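Local structure of histidinol-phosphate aminotransferase (Clostridium acetobutylicum, 3FTB) at residues A[50-53]-A[54-57]; A[245-248]-A[249-253]; A[255-258]-A[259-262]. The protein probably binds pyridoxal 5'-phosphate and catalyses amino-group transfer, most likely as the histidinol-phosphate aminotransferase of histidine biosynthesis. All blocks are in the same frame, centred on the assembly; numbering follows the deposited sequence.

Contact 1 (A[50-53]-A[54-57]); sequences EGIK and NLGV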
loop_
_atom_site.group_PDB
_atom_site.type_symbol
_atom_site.label_atom_id
_atom_site.label_comp_id
_atom_site.label_asym_id
_atom_site.label_seq_id
_atom_site.Cartn_x
_atom_site.Cartn_y
_atom_site.Cartn_z
ATOM N N GLU A 50 12.676 -8.034 -14.502
ATOM C CA GLU A 50 12.787 -8.362 -13.090
ATOM C C GLU A 50 11.437 -8.168 -12.409
ATOM O O GLU A 50 10.929 -9.078 -11.756
ATOM C CB GLU A 50 13.862 -7.484 -12.435
ATOM C CG GLU A 50 13.920 -7.552 -10.922
ATOM C CD GLU A 50 15.135 -6.829 -10.351
ATOM O OE1 GLU A 50 15.106 -6.454 -9.156
ATOM O OE2 GLU A 50 16.117 -6.639 -11.100
ATOM N N GLY A 51 10.862 -6.979 -12.574
ATOM C CA GLY A 51 9.567 -6.660 -12.005
ATOM C C GLY A 51 8.462 -7.634 -12.379
ATOM O O GLY A 51 7.768 -8.147 -11.508
ATOM N N ILE A 52 8.292 -7.887 -13.674
ATOM C CA ILE A 52 7.277 -8.830 -14.147
ATOM C C ILE A 52 7.444 -10.247 -13.590
ATOM O O ILE A 52 6.466 -10.901 -13.228
ATOM C CB ILE A 52 7.241 -8.909 -15.681
ATOM C CG1 ILE A 52 7.064 -7.514 -16.277
ATOM C CG2 ILE A 52 6.098 -9.808 -16.130
ATOM C CD1 ILE A 52 6.971 -7.513 -17.779
ATOM N N LYS A 53 8.684 -10.717 -13.524
ATOM C CA LYS A 53 8.973 -12.056 -13.011
ATOM C C LYS A 53 8.423 -12.222 -11.603
ATOM O O LYS A 53 7.713 -13.184 -11.302
ATOM C CB LYS A 53 10.483 -12.325 -12.995
ATOM C CG LYS A 53 10.853 -13.792 -12.754
ATOM C CD LYS A 53 12.366 -14.002 -12.672
ATOM C CE LYS A 53 12.830 -14.301 -11.250
ATOM N NZ LYS A 53 12.571 -15.722 -10.858
ATOM N N ASN A 54 8.763 -11.275 -10.744
ATOM C CA ASN A 54 8.374 -11.335 -9.345
ATOM C C ASN A 54 6.881 -11.090 -9.124
ATOM O O ASN A 54 6.398 -11.179 -7.994
ATOM C CB ASN A 54 9.213 -10.350 -8.529
ATOM C CG ASN A 54 10.718 -10.582 -8.701
ATOM O OD1 ASN A 54 11.195 -11.721 -8.694
ATOM N ND2 ASN A 54 11.464 -9.498 -8.852
ATOM N N LEU A 55 6.157 -10.783 -10.200
ATOM C CA LEU A 55 4.705 -10.640 -10.115
ATOM C C LEU A 55 4.097 -11.890 -9.522
ATOM O O LEU A 55 3.095 -11.829 -8.806
ATOM C CB LEU A 55 4.086 -10.428 -11.496
ATOM C CG LEU A 55 3.916 -9.002 -12.003
ATOM C CD1 LEU A 55 3.244 -9.046 -13.364
ATOM C CD2 LEU A 55 3.094 -8.208 -11.013
ATOM N N GLY A 56 4.708 -13.023 -9.838
ATOM C CA GLY A 56 4.122 -14.316 -9.547
ATOM C C GLY A 56 4.321 -14.790 -8.126
ATOM O O GLY A 56 3.697 -15.777 -7.720
ATOM N N VAL A 57 5.170 -14.099 -7.365
ATOM C CA VAL A 57 5.434 -14.502 -5.984
ATOM C C VAL A 57 5.411 -13.338 -4.990
ATOM O O VAL A 57 5.563 -12.178 -5.366
ATOM C CB VAL A 57 6.767 -15.265 -5.864
ATOM C CG1 VAL A 57 6.746 -16.480 -6.783
ATOM C CG2 VAL A 57 7.945 -14.350 -6.189
#

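Contact 2 (A[245-248]-A[249-253]); sequences WNIN and CFAEM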
loop_
_atom_site.group_PDB
_atom_site.type_symbol
_atom_site.label_atom_id
_atom_site.label_comp_id
_atom_site.label_asym_id
_atom_site.label_seq_id
_atom_site.Cartn_x
_atom_site.Cartn_y
_atom_site.Cartn_z
ATOM N N TRP A 245 4.168 -7.302 3.457
ATOM C CA TRP A 245 4.108 -7.035 2.018
ATOM C C TRP A 245 3.329 -5.775 1.566
ATOM O O TRP A 245 2.584 -5.834 0.589
ATOM C CB TRP A 245 3.573 -8.260 1.282
ATOM C CG TRP A 245 4.281 -9.506 1.646
ATOM C CD1 TRP A 245 5.533 -9.883 1.254
ATOM C CD2 TRP A 245 3.785 -10.560 2.480
ATOM N NE1 TRP A 245 5.847 -11.107 1.797
ATOM C CE2 TRP A 245 4.787 -11.544 2.550
ATOM C CE3 TRP A 245 2.585 -10.768 3.169
ATOM C CZ2 TRP A 245 4.631 -12.717 3.286
ATOM C CZ3 TRP A 245 2.435 -11.931 3.902
ATOM C CH2 TRP A 245 3.450 -12.890 3.955
ATOM N N ASN A 246 3.502 -4.641 2.238
ATOM C CA ASN A 246 2.810 -3.421 1.808
ATOM C C ASN A 246 3.420 -2.787 0.551
ATOM O O ASN A 246 2.897 -1.808 0.014
ATOM C CB ASN A 246 2.777 -2.386 2.933
ATOM C CG ASN A 246 4.162 -1.888 3.301
ATOM O OD1 ASN A 246 5.126 -2.656 3.346
ATOM N ND2 ASN A 246 4.267 -0.595 3.565
ATOM N N ILE A 247 4.536 -3.343 0.094
ATOM C CA ILE A 247 5.288 -2.786 -1.030
ATOM C C ILE A 247 5.188 -3.693 -2.248
ATOM O O ILE A 247 5.717 -4.789 -2.244
ATOM C CB ILE A 247 6.787 -2.611 -0.659
ATOM C CG1 ILE A 247 6.935 -1.791 0.620
ATOM C CG2 ILE A 247 7.585 -1.987 -1.796
ATOM C CD1 ILE A 247 6.161 -0.496 0.608
ATOM N N ASN A 248 4.504 -3.240 -3.291
ATOM C CA ASN A 248 4.388 -4.026 -4.525
ATOM C C ASN A 248 5.745 -4.284 -5.192
ATOM O O ASN A 248 6.723 -3.588 -4.916
ATOM C CB ASN A 248 3.446 -3.336 -5.512
ATOM C CG ASN A 248 4.111 -2.178 -6.242
ATOM O OD1 ASN A 248 3.926 -1.017 -5.880
ATOM N ND2 ASN A 248 4.881 -2.490 -7.276
ATOM N N CYS A 249 5.795 -5.269 -6.087
ATOM C CA CYS A 249 7.060 -5.721 -6.668
ATOM C C CYS A 249 7.771 -4.716 -7.593
ATOM O O CYS A 249 9.006 -4.696 -7.655
ATOM C CB CYS A 249 6.887 -7.081 -7.369
ATOM S SG CYS A 249 5.910 -7.103 -8.905
ATOM N N PHE A 250 7.011 -3.896 -8.312
ATOM C CA PHE A 250 7.609 -2.890 -9.194
ATOM C C PHE A 250 8.262 -1.785 -8.367
ATOM O O PHE A 250 9.383 -1.346 -8.653
ATOM C CB PHE A 250 6.561 -2.306 -10.142
ATOM C CG PHE A 250 6.021 -3.301 -11.128
ATOM C CD1 PHE A 250 6.766 -3.668 -12.240
ATOM C CD2 PHE A 250 4.768 -3.874 -10.946
ATOM C CE1 PHE A 250 6.265 -4.587 -13.149
ATOM C CE2 PHE A 250 4.272 -4.795 -11.853
ATOM C CZ PHE A 250 5.024 -5.153 -12.953
ATOM N N ALA A 251 7.548 -1.345 -7.335
ATOM C CA ALA A 251 8.087 -0.389 -6.383
ATOM C C ALA A 251 9.424 -0.909 -5.889
ATOM O O ALA A 251 10.423 -0.192 -5.907
ATOM C CB ALA A 251 7.124 -0.203 -5.217
ATOM N N GLU A 252 9.440 -2.168 -5.461
ATOM C CA GLU A 252 10.670 -2.812 -5.018
ATOM C C GLU A 252 11.730 -2.774 -6.109
ATOM O O GLU A 252 12.889 -2.453 -5.839
ATOM C CB GLU A 252 10.391 -4.253 -4.611
ATOM C CG GLU A 252 11.577 -4.991 -4.064
ATOM C CD GLU A 252 11.236 -6.425 -3.710
ATOM O OE1 GLU A 252 10.551 -7.089 -4.517
ATOM O OE2 GLU A 252 11.646 -6.886 -2.625
ATOM N N MET A 253 11.327 -3.092 -7.341
ATOM C CA MET A 253 12.259 -3.095 -8.465
ATOM C C MET A 253 12.858 -1.715 -8.717
ATOM O O MET A 253 14.040 -1.599 -9.050
ATOM C CB MET A 253 11.603 -3.630 -9.741
ATOM C CG MET A 253 12.566 -3.674 -10.926
ATOM S SD MET A 253 12.639 -2.144 -11.895
ATOM C CE MET A 253 11.161 -2.399 -12.883
#

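Contact 3 (A[255-258]-A[259-262]); sequences AINC and LKDT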
loop_
_atom_site.group_PDB
_atom_site.type_symbol
_atom_site.label_atom_id
_atom_site.label_comp_id
_atom_site.label_asym_id
_atom_site.label_seq_id
_atom_site.Cartn_x
_atom_site.Cartn_y
_atom_site.Cartn_z
ATOM N N ALA A 255 13.165 0.903 -6.420
ATOM C CA ALA A 255 14.057 1.197 -5.296
ATOM C C ALA A 255 15.382 0.445 -5.372
ATOM O O ALA A 255 16.383 0.875 -4.811
ATOM C CB ALA A 255 13.365 0.881 -3.975
ATOM N N ILE A 256 15.384 -0.685 -6.062
ATOM C CA ILE A 256 16.575 -1.523 -6.132
ATOM C C ILE A 256 17.489 -1.126 -7.302
ATOM O O ILE A 256 18.718 -1.195 -7.197
ATOM C CB ILE A 256 16.196 -3.043 -6.130
ATOM C CG1 ILE A 256 15.825 -3.476 -4.699
ATOM C CG2 ILE A 256 17.324 -3.886 -6.713
ATOM C CD1 ILE A 256 15.291 -4.903 -4.527
ATOM N N ASN A 257 16.879 -0.651 -8.387
ATOM C CA ASN A 257 17.597 -0.363 -9.626
ATOM C C ASN A 257 17.768 1.128 -9.950
ATOM O O ASN A 257 18.669 1.513 -10.696
ATOM C CB ASN A 257 16.899 -1.078 -10.788
ATOM C CG ASN A 257 16.881 -2.592 -10.609
ATOM O OD1 ASN A 257 17.910 -3.248 -10.718
ATOM N ND2 ASN A 257 15.711 -3.146 -10.330
ATOM N N CYS A 258 16.912 1.962 -9.373
ATOM C CA CYS A 258 16.864 3.371 -9.738
ATOM C C CYS A 258 17.666 4.280 -8.826
ATOM O O CYS A 258 18.068 5.356 -9.242
ATOM C CB CYS A 258 15.414 3.854 -9.860
ATOM S SG CYS A 258 14.549 2.981 -11.181
ATOM N N LEU A 259 17.921 3.852 -7.596
ATOM C CA LEU A 259 18.698 4.681 -6.672
ATOM C C LEU A 259 20.204 4.650 -6.970
ATOM O O LEU A 259 20.966 5.499 -6.479
ATOM C CB LEU A 259 18.436 4.280 -5.214
ATOM C CG LEU A 259 17.002 4.371 -4.689
ATOM C CD1 LEU A 259 17.000 4.069 -3.206
ATOM C CD2 LEU A 259 16.441 5.756 -4.948
ATOM N N LYS A 260 20.621 3.668 -7.773
ATOM C CA LYS A 260 22.020 3.520 -8.178
ATOM C C LYS A 260 22.238 4.302 -9.450
ATOM O O LYS A 260 23.375 4.548 -9.838
ATOM C CB LYS A 260 22.366 2.055 -8.462
ATOM C CG LYS A 260 22.192 1.103 -7.302
ATOM C CD LYS A 260 21.852 -0.288 -7.821
ATOM C CE LYS A 260 22.439 -0.504 -9.210
ATOM N NZ LYS A 260 21.985 -1.771 -9.845
ATOM N N ASP A 261 21.129 4.665 -10.093
ATOM C CA ASP A 261 21.107 5.377 -11.365
ATOM C C ASP A 261 21.726 6.773 -11.249
ATOM O O ASP A 261 21.038 7.791 -11.361
ATOM C CB ASP A 261 19.658 5.472 -11.860
ATOM C CG ASP A 261 19.563 5.737 -13.344
ATOM O OD1 ASP A 261 20.605 6.057 -13.967
ATOM O OD2 ASP A 261 18.440 5.624 -13.884
ATOM N N THR A 262 23.035 6.815 -11.032
ATOM C CA THR A 262 23.748 8.078 -10.851
ATOM C C THR A 262 23.623 9.010 -12.057
ATOM O O THR A 262 23.640 10.227 -11.900
ATOM C CB THR A 262 25.257 7.858 -10.504
ATOM O OG1 THR A 262 25.746 6.693 -11.181
ATOM C CG2 THR A 262 25.431 7.649 -9.015
#

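Contact 1 (A[50-53]-A[54-57])
Asn54 and Glu50 meet through their backbones where helix 48-53 gives way to the following loop. Asn54 N donates to Glu50 O in an i to i+4 bond, 3.2 Å long and nearly straight. Bonds spanning three residues also occur here: Leu55 N reaches Ile52 O at 3.0 Å, but from 67° above the carbonyl plane, Gly56 N makes only a weak bond to Lys53 O at 3.3 Å, and Val57 N follows with one to Asn54 O. A run of i+3 bonds is common where a helix ends. Gly51, one turn back, is buried against the Phe250 ring, a close approach that suits a residue without a side chain.

Among the side chains, the Asn54 amide folds back over the last helical turn. With CG beside its own backbone N (chi1 -55°), ND2 lies 3.0 Å from Glu50 O at an angle too poor for a hydrogen bond. The amide plane of Asn54 stands 74° from the Glu50 carboxylate. Glu50 runs extended past the amide, its CG 3.8 Å from Asn54 ND2, and OE1 forms a salt bridge with Arg65.

Apolar contact joins the branched Ile52, whose CG2 is 4.0 Å from Leu55 CD1. Ile52 packs on Leu45 of the second subunit, while Leu55 lies between helix 249-257 of its own chain and Phe44 of the second subunit.

Contact 2 (A[245-248]-A[249-253])
Asn248 and the first turn of helix 249-257 meet at close quarters. Asn248 is the N-cap, and its chi1 of 78° places CG between the backbone N and the carbonyl carbon, swinging the amide back over the start of the helix, where the N-H groups of Phe250 and Ala251 point. The side-chain amide is probably modelled the wrong way round, so the identity of its two terminal atoms is doubtful; its position over the helix start is nevertheless that of an N-cap. The backbone bond is clear: Glu252 N donates to Asn248 O at 3.1 Å, in the carbonyl plane and with an N-H...O angle of 166°, closing the first i to i+4 turn. Ala251 has nothing beyond CB, so it sets only a methyl against Asn248, its CB 3.4 Å from Asn248 O.

Beside it the fit is easier. Ile247 reaches the helix through one branch, CG2, which lies anti to the backbone N and stands 3.9 Å from Ala251 CB; its side chain also packs on Leu66 of helix 64-74. Cys249 and Phe250 are buried and both pack on Leu55, with Cys249 SG 3.9 Å above one face of the Phe250 ring, nearer its margin than its centre. That ring stacks on Phe250 of the second subunit, so the helix start belongs to the dimer interface. Glu252 is the more solvent-accessible part: its straight side chain leaves the turn with CB 3.7 Å from Asn248 O and touches Tyr63.

A polar residue is thus buried where the helix start needs one, at the subunit interface beside Asn248 of the second subunit, and the partial positive charge expected at the helix N-terminus would probably favour the side-chain oxygen of Asn248 turned toward the backbone N-H groups.

Contact 3 (A[255-258]-A[259-262])
Asp261, which meets Cys258 just beyond helix 249-257, is the centre of an inverse gamma turn, an unusually tight reversal. Across the turn Thr262 N bonds weakly to Lys260 O. One step earlier Asp261 N makes a weak bond to Cys258 O, 3.3 Å long and bent to 141°, while Asp261 CB crowds that same oxygen at 3.1 Å. The chain therefore leaves one helix and enters the next, 262-285, through poorly aligned backbone bonds.

Two side chains lie against the carbonyls of Ala255 and Ile256. Leu259 brings CG and CD1 up to Ala255 O, each at 3.6 Å; the buried leucine also packs on Ile70 and Tyr73 of helix 64-74 and on Met213 and Phe217. Ala255 O itself is hydrogen-bonded to Ser69 OG. Lys260 has its CD 3.3 Å from Ile256 O, so the aliphatic part of the chain lies beside that carbonyl while the residue as a whole remains exposed.

Aspartate fits its place because one carboxylate oxygen caps the next helix and the other ties it to helix 42-45. With CG anti to the backbone N, chi1 -160°, Asp261 takes the N-cap of helix 262-285, OD1 bonding weakly to Tyr264 N, while OD2 is hydrogen-bonded to Ser43 OG. Asn257 ND2, by contrast, forms a hydrogen bond within its own helix, to Met253 O. The acidic group at the start of the long helix would probably be stabilised as an anion by the helix's positive end.

How the contacts relate
Contact 2 and contact 3 are buried and lie at the two ends of helix 249-257, whereas contact 1 is only partly buried, at the C-terminal end of helix 48-53. Contact 1 packs directly on contact 2, Leu55 CD2 lying 3.7 Å from both Cys249 SG and Phe250 CE2, and on contact 3 only through Glu50. The second subunit covers parts of contacts 1 and 2 but does not touch contact 3, whose leucine is covered by its own chain. Chemistry follows place: contact 1 is a helix end with i+3 backbone bonds, contact 2 an asparagine-capped helix start, and contact 3 a helix-to-helix junction with an aspartate cap.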